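Local coordinates for ribose ABC transporter, substrate binding protein (Conexibacter woesei, PDB 4KQ9) that probably binds ribose or a related sugar in the periplasm and delivers it to an ABC transporter for uptake, at residues V191-L203 / I219-A233. The protein carries 1 engineered substitution. Sequence-based numbering, arbitrary orientation.
Sequences VGAIYYSGDDGAL and IMVVGTDANEGALAA. Engineered in segment 219-233: Met220 (natural residue Val).
Asp199, in the first turn of its helix, reaches across to the loop 223-227. OD2 is met nearly along its C-O axis by Asn227 N at 3.0 Å, while OD1 is hydrogen-bonded to Thr242 OG1, of strand 241-244. The methyl of Ala230 lies against the carboxylate, and Gly223 suits its place because a CB there would clash with OD1. In return, Asp199 N donates to Thr224 O at 2.8 Å. With an alanine for Asp199, Asn227 N and Thr242 OG1 would probably be left without the carboxylate as acceptor, and the loop would be held less firmly. Asn227 caps helix 228-236, OD1 taking Ala230 N at 2.8 Å, and Leu203 CD1 packs against this amide. Deeper in, Val221 CG1, anti to the backbone N (chi1 168°), rests against both Tyr196 CE1 (3.7 Å) and Ala202 CB (3.8 Å), while Ala202 CA sits over the centre of the Tyr196 ring and Val222 O lies at its edge. Parallel strands 193-196 and 220-222 are joined by four backbone bonds, including Tyr196 N to Val222 O. With helix 199-211 they form a beta-alpha-beta unit at the edge of one lobe's parallel sheet, the Rossmann-like architecture of periplasmic sugar-binding proteins.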
ATOM      1  N   VAL A 191     -10.952  25.342   4.734  1.00 19.36           N
ATOM      2  CA  VAL A 191     -10.124  24.472   3.902  1.00 18.30           C
ATOM      3  C   VAL A 191     -11.021  23.760   2.876  1.00 16.10           C
ATOM      4  O   VAL A 191     -12.108  23.314   3.209  1.00 15.27           O
ATOM      5  CB  VAL A 191      -9.303  23.511   4.814  1.00 18.36           C
ATOM      6  CG1 VAL A 191     -10.154  22.432   5.482  1.00 17.74           C
ATOM      7  CG2 VAL A 191      -8.135  22.912   4.078  1.00 18.58           C
ATOM      8  N   GLY A 192     -10.575  23.621   1.640  1.00 17.46           N
ATOM      9  CA  GLY A 192     -11.402  22.920   0.654  1.00 18.65           C
ATOM     10  C   GLY A 192     -11.234  21.423   0.561  1.00 16.04           C
ATOM     11  O   GLY A 192     -12.099  20.745   0.076  1.00 17.09           O
ATOM     12  N   ALA A 193     -10.091  20.917   0.967  1.00 14.57           N
ATOM     13  CA  ALA A 193      -9.813  19.499   0.865  1.00 13.16           C
ATOM     14  C   ALA A 193      -8.847  19.097   1.977  1.00 11.31           C
ATOM     15  O   ALA A 193      -8.035  19.890   2.420  1.00 11.30           O
ATOM     16  CB  ALA A 193      -9.171  19.163  -0.503  1.00 13.11           C
ATOM     17  N   ILE A 194      -8.913  17.838   2.376  1.00 10.62           N
ATOM     18  CA  ILE A 194      -7.952  17.273   3.319  1.00 10.46           C
ATOM     19  C   ILE A 194      -7.455  15.928   2.781  1.00 10.39           C
ATOM     20  O   ILE A 194      -8.239  15.021   2.409  1.00 10.60           O
ATOM     21  CB  ILE A 194      -8.539  17.133   4.770  1.00 10.93           C
ATOM     22  CG1 ILE A 194      -9.129  18.464   5.211  1.00 10.73           C
ATOM     23  CG2 ILE A 194      -7.450  16.665   5.747  1.00 10.30           C
ATOM     24  CD1 ILE A 194      -9.839  18.461   6.559  1.00 12.06           C
ATOM     25  N   TYR A 195      -6.127  15.862   2.620  1.00 11.63           N
ATOM     26  CA  TYR A 195      -5.406  14.706   2.137  1.00 11.14           C
ATOM     27  C   TYR A 195      -5.029  13.883   3.408  1.00 11.24           C
ATOM     28  O   TYR A 195      -4.464  14.460   4.314  1.00 10.54           O
ATOM     29  CB  TYR A 195      -4.127  15.222   1.495  1.00 14.37           C
ATOM     30  CG  TYR A 195      -3.187  14.183   0.985  1.00 15.68           C
ATOM     31  CD1 TYR A 195      -2.387  13.424   1.822  1.00 18.53           C
ATOM     32  CD2 TYR A 195      -3.079  14.008  -0.371  1.00 19.57           C
ATOM     33  CE1 TYR A 195      -1.522  12.470   1.272  1.00 21.05           C
ATOM     34  CE2 TYR A 195      -2.220  13.116  -0.911  1.00 20.64           C
ATOM     35  CZ  TYR A 195      -1.498  12.316  -0.108  1.00 22.34           C
ATOM     36  OH  TYR A 195      -0.713  11.400  -0.790  1.00 29.77           O
ATOM     37  N   TYR A 196      -5.315  12.586   3.453  1.00  9.95           N
ATOM     38  CA  TYR A 196      -4.921  11.670   4.526  1.00 10.59           C
ATOM     39  C   TYR A 196      -3.998  10.582   3.931  1.00 12.42           C
ATOM     40  O   TYR A 196      -4.236  10.094   2.818  1.00 11.94           O
ATOM     41  CB  TYR A 196      -6.176  11.009   5.144  1.00  9.66           C
ATOM     42  CG  TYR A 196      -7.085  11.975   5.807  1.00  9.60           C
ATOM     43  CD1 TYR A 196      -8.007  12.738   5.065  1.00  9.04           C
ATOM     44  CD2 TYR A 196      -6.994  12.211   7.192  1.00  9.69           C
ATOM     45  CE1 TYR A 196      -8.821  13.660   5.709  1.00 10.28           C
ATOM     46  CE2 TYR A 196      -7.835  13.111   7.855  1.00 10.22           C
ATOM     47  CZ  TYR A 196      -8.729  13.860   7.118  1.00 10.11           C
ATOM     48  OH  TYR A 196      -9.546  14.775   7.657  1.00 11.84           O
ATOM     49  N   SER A 197      -2.904  10.231   4.618  1.00 11.86           N
ATOM     50  CA  SER A 197      -2.003   9.198   4.136  1.00 12.61           C
ATOM     51  C   SER A 197      -2.761   7.906   3.885  1.00 13.08           C
ATOM     52  O   SER A 197      -2.429   7.155   2.951  1.00 13.73           O
ATOM     53  CB  SER A 197      -0.917   8.891   5.207  1.00 13.19           C
ATOM     54  OG  SER A 197      -0.066  10.011   5.336  1.00 15.81           O
ATOM     55  N   GLY A 198      -3.735   7.627   4.745  1.00 12.66           N
ATOM     56  CA  GLY A 198      -4.508   6.382   4.662  1.00 13.59           C
ATOM     57  C   GLY A 198      -5.929   6.512   5.050  1.00 13.35           C
ATOM     58  O   GLY A 198      -6.344   7.531   5.708  1.00 13.47           O
ATOM     59  N   ASP A 199      -6.738   5.524   4.615  1.00 14.15           N
ATOM     60  CA  ASP A 199      -8.215   5.531   4.878  1.00 14.56           C
ATOM     61  C   ASP A 199      -8.638   5.618   6.307  1.00 13.24           C
ATOM     62  O   ASP A 199      -9.576   6.294   6.580  1.00 12.13           O
ATOM     63  CB  ASP A 199      -8.943   4.263   4.308  1.00 16.55           C
ATOM     64  CG  ASP A 199      -9.020   4.240   2.779  1.00 19.12           C
ATOM     65  OD1 ASP A 199      -9.006   5.340   2.147  1.00 21.68           O
ATOM     66  OD2 ASP A 199      -9.177   3.120   2.181  1.00 21.57           O
ATOM     67  N   ASP A 200      -7.962   4.929   7.222  1.00 15.36           N
ATOM     68  CA  ASP A 200      -8.481   4.949   8.571  1.00 16.59           C
ATOM     69  C   ASP A 200      -8.362   6.387   9.158  1.00 13.71           C
ATOM     70  O   ASP A 200      -9.182   6.831   9.924  1.00 18.12           O
ATOM     71  CB  ASP A 200      -7.724   3.966   9.406  1.00 19.57           C
ATOM     72  CG  ASP A 200      -8.217   2.522   9.209  1.00 23.77           C
ATOM     73  OD1 ASP A 200      -9.392   2.326   8.769  1.00 26.14           O
ATOM     74  OD2 ASP A 200      -7.375   1.641   9.491  1.00 25.82           O
ATOM     75  N   GLY A 201      -7.337   7.077   8.723  1.00 14.73           N
ATOM     76  CA  GLY A 201      -7.097   8.493   9.094  1.00 13.30           C
ATOM     77  C   GLY A 201      -8.296   9.281   8.629  1.00 12.40           C
ATOM     78  O   GLY A 201      -8.918  10.024   9.366  1.00 12.66           O
ATOM     79  N   ALA A 202      -8.651   9.076   7.382  1.00 12.13           N
ATOM     80  CA  ALA A 202      -9.752   9.802   6.765  1.00 11.68           C
ATOM     81  C   ALA A 202     -11.105   9.497   7.393  1.00 11.28           C
ATOM     82  O   ALA A 202     -11.952  10.347   7.474  1.00 11.74           O
ATOM     83  CB  ALA A 202      -9.761   9.444   5.269  1.00 11.21           C
ATOM     84  N   LEU A 203     -11.287   8.259   7.817  1.00 11.94           N
ATOM     85  CA  LEU A 203     -12.536   7.854   8.417  1.00 14.10           C
ATOM     86  C   LEU A 203     -12.754   8.615   9.740  1.00 14.42           C
ATOM     87  O   LEU A 203     -13.854   8.993  10.086  1.00 13.89           O
ATOM     88  CB  LEU A 203     -12.565   6.320   8.602  1.00 14.98           C
ATOM     89  CG  LEU A 203     -12.723   5.549   7.262  1.00 16.46           C
ATOM     90  CD1 LEU A 203     -12.591   4.024   7.336  1.00 17.90           C
ATOM     91  CD2 LEU A 203     -14.010   5.870   6.602  1.00 18.07           C
ATOM     92  N   ILE A 219     -16.071  19.500   2.041  1.00 19.32           N
ATOM     93  CA  ILE A 219     -14.613  19.421   2.069  1.00 17.37           C
ATOM     94  C   ILE A 219     -14.263  18.117   1.412  1.00 15.55           C
ATOM     95  O   ILE A 219     -14.780  17.057   1.788  1.00 15.17           O
ATOM     96  CB  ILE A 219     -14.089  19.412   3.521  1.00 17.44           C
ATOM     97  CG1 ILE A 219     -14.351  20.767   4.218  1.00 16.55           C
ATOM     98  CG2 ILE A 219     -12.620  19.092   3.552  1.00 18.56           C
ATOM     99  CD1 ILE A 219     -14.145  20.746   5.703  1.00 16.53           C
HETATM  100  N   MSE A 220     -13.387  18.151   0.429  1.00 17.11           N
HETATM  101  CA  MSE A 220     -13.040  16.893  -0.260  1.00 17.93           C
HETATM  102  C   MSE A 220     -12.024  16.104   0.561  1.00 15.84           C
HETATM  103  O   MSE A 220     -10.931  16.577   0.830  1.00 15.02           O
HETATM  104  CB  MSE A 220     -12.401  17.146  -1.629  1.00 19.71           C
HETATM  105  CG  MSE A 220     -13.432  17.674  -2.624  1.00 27.04           C
HETATM  106 SE   MSE A 220     -12.447  17.687  -4.358  0.70 37.26          SE
HETATM  107  CE  MSE A 220     -11.317  19.123  -3.906  1.00 24.61           C
ATOM    108  N   VAL A 221     -12.371  14.895   0.931  1.00 14.19           N
ATOM    109  CA  VAL A 221     -11.468  14.027   1.719  1.00 11.79           C
ATOM    110  C   VAL A 221     -10.970  12.865   0.854  1.00 11.50           C
ATOM    111  O   VAL A 221     -11.796  12.208   0.213  1.00 10.77           O
ATOM    112  CB  VAL A 221     -12.285  13.438   2.869  1.00 11.79           C
ATOM    113  CG1 VAL A 221     -11.552  12.333   3.548  1.00 11.79           C
ATOM    114  CG2 VAL A 221     -12.729  14.576   3.820  1.00 12.59           C
ATOM    115  N   VAL A 222      -9.649  12.630   0.835  1.00 11.31           N
ATOM    116  CA  VAL A 222      -9.007  11.601   0.039  1.00 11.16           C
ATOM    117  C   VAL A 222      -8.063  10.773   0.936  1.00 11.89           C
ATOM    118  O   VAL A 222      -7.369  11.307   1.847  1.00 10.68           O
ATOM    119  CB  VAL A 222      -8.252  12.167  -1.198  1.00 12.34           C
ATOM    120  CG1 VAL A 222      -9.103  13.171  -2.051  1.00 12.55           C
ATOM    121  CG2 VAL A 222      -6.997  12.855  -0.757  1.00 14.43           C
ATOM    122  N   GLY A 223      -8.055   9.480   0.688  1.00 12.18           N
ATOM    123  CA  GLY A 223      -7.285   8.492   1.500  1.00 12.55           C
ATOM    124  C   GLY A 223      -6.717   7.392   0.605  1.00 13.79           C
ATOM    125  O   GLY A 223      -6.798   7.509  -0.602  1.00 13.72           O
ATOM    126  N   THR A 224      -6.147   6.346   1.173  1.00 13.92           N
ATOM    127  CA  THR A 224      -5.600   5.227   0.487  1.00 14.86           C
ATOM    128  C   THR A 224      -5.947   3.959   1.296  1.00 15.50           C
ATOM    129  O   THR A 224      -5.889   3.967   2.485  1.00 16.20           O
ATOM    130  CB  THR A 224      -4.068   5.337   0.370  1.00 15.17           C
ATOM    131  OG1 THR A 224      -3.725   6.472  -0.404  1.00 18.45           O
ATOM    132  CG2 THR A 224      -3.494   4.140  -0.257  1.00 13.90           C
ATOM    133  N   ASP A 225      -6.275   2.923   0.565  1.00 15.06           N
ATOM    134  CA  ASP A 225      -6.419   1.534   0.958  1.00 17.77           C
ATOM    135  C   ASP A 225      -7.675   0.918   0.352  1.00 15.93           C
ATOM    136  O   ASP A 225      -7.747  -0.248   0.181  1.00 16.54           O
ATOM    137  CB  ASP A 225      -6.470   1.301   2.472  1.00 18.58           C
ATOM    138  CG  ASP A 225      -5.109   1.473   3.149  1.00 21.67           C
ATOM    139  OD1 ASP A 225      -4.100   1.512   2.461  1.00 23.15           O
ATOM    140  OD2 ASP A 225      -5.115   1.671   4.355  1.00 24.71           O
ATOM    141  N   ALA A 226      -8.655   1.742   0.080  1.00 13.94           N
ATOM    142  CA  ALA A 226      -9.927   1.244  -0.389  1.00 14.56           C
ATOM    143  C   ALA A 226     -10.419   0.160   0.564  1.00 16.28           C
ATOM    144  O   ALA A 226     -10.834  -0.880   0.143  1.00 16.14           O
ATOM    145  CB  ALA A 226      -9.811   0.694  -1.794  1.00 15.72           C
ATOM    146  N   ASN A 227     -10.365   0.417   1.852  1.00 14.96           N
ATOM    147  CA  ASN A 227     -10.979  -0.492   2.806  1.00 16.38           C
ATOM    148  C   ASN A 227     -12.489  -0.420   2.777  1.00 16.13           C
ATOM    149  O   ASN A 227     -13.085   0.428   2.179  1.00 16.41           O
ATOM    150  CB  ASN A 227     -10.411  -0.352   4.186  1.00 16.24           C
ATOM    151  CG  ASN A 227     -10.823   0.935   4.876  1.00 17.30           C
ATOM    152  OD1 ASN A 227     -11.841   1.465   4.661  1.00 17.49           O
ATOM    153  ND2 ASN A 227     -10.001   1.366   5.740  1.00 18.78           N
ATOM    154  N   GLU A 228     -13.100  -1.346   3.462  1.00 17.54           N
ATOM    155  CA  GLU A 228     -14.548  -1.422   3.398  1.00 19.39           C
ATOM    156  C   GLU A 228     -15.250  -0.140   3.901  1.00 16.60           C
ATOM    157  O   GLU A 228     -16.229   0.302   3.343  1.00 14.89           O
ATOM    158  CB  GLU A 228     -15.004  -2.661   4.189  1.00 27.61           C
ATOM    159  CG  GLU A 228     -16.506  -2.816   4.245  1.00 36.21           C
ATOM    160  CD  GLU A 228     -16.958  -4.034   5.070  1.00 48.98           C
ATOM    161  OE1 GLU A 228     -16.614  -5.170   4.676  1.00 52.10           O
ATOM    162  OE2 GLU A 228     -17.683  -3.851   6.094  1.00 52.12           O
ATOM    163  N   GLY A 229     -14.769   0.473   4.955  1.00 15.87           N
ATOM    164  CA  GLY A 229     -15.444   1.730   5.410  1.00 16.38           C
ATOM    165  C   GLY A 229     -15.254   2.880   4.445  1.00 13.79           C
ATOM    166  O   GLY A 229     -16.117   3.732   4.274  1.00 14.62           O
ATOM    167  N   ALA A 230     -14.086   2.888   3.797  1.00 14.46           N
ATOM    168  CA  ALA A 230     -13.784   3.861   2.768  1.00 13.01           C
ATOM    169  C   ALA A 230     -14.635   3.694   1.523  1.00 12.70           C
ATOM    170  O   ALA A 230     -15.089   4.637   0.982  1.00 12.07           O
ATOM    171  CB  ALA A 230     -12.320   3.803   2.394  1.00 13.69           C
ATOM    172  N   LEU A 231     -14.849   2.491   1.087  1.00 13.60           N
ATOM    173  CA  LEU A 231     -15.677   2.296  -0.081  1.00 13.58           C
ATOM    174  C   LEU A 231     -17.096   2.780   0.231  1.00 14.26           C
ATOM    175  O   LEU A 231     -17.685   3.464  -0.562  1.00 15.26           O
ATOM    176  CB  LEU A 231     -15.642   0.853  -0.429  1.00 14.43           C
ATOM    177  CG  LEU A 231     -14.309   0.335  -0.955  1.00 15.78           C
ATOM    178  CD1 LEU A 231     -14.341  -1.193  -0.968  1.00 16.51           C
ATOM    179  CD2 LEU A 231     -13.968   0.935  -2.287  1.00 16.81           C
ATOM    180  N   ALA A 232     -17.591   2.508   1.429  1.00 15.09           N
ATOM    181  CA  ALA A 232     -18.941   2.970   1.804  1.00 14.86           C
ATOM    182  C   ALA A 232     -19.007   4.496   1.898  1.00 13.77           C
ATOM    183  O   ALA A 232     -19.922   5.159   1.394  1.00 14.87           O
ATOM    184  CB  ALA A 232     -19.291   2.332   3.103  1.00 15.14           C
ATOM    185  N   ALA A 233     -17.988   5.085   2.475  1.00 13.61           N
ATOM    186  CA  ALA A 233     -17.935   6.569   2.546  1.00 12.87           C
ATOM    187  C   ALA A 233     -17.856   7.244   1.183  1.00 13.35           C
ATOM    188  O   ALA A 233     -18.487   8.287   0.925  1.00 12.83           O
ATOM    189  CB  ALA A 233     -16.813   7.016   3.493  1.00 12.43           C
TER
HETATM  190  O   HOH W   1      -5.762   3.352   6.485  1.00 20.16           O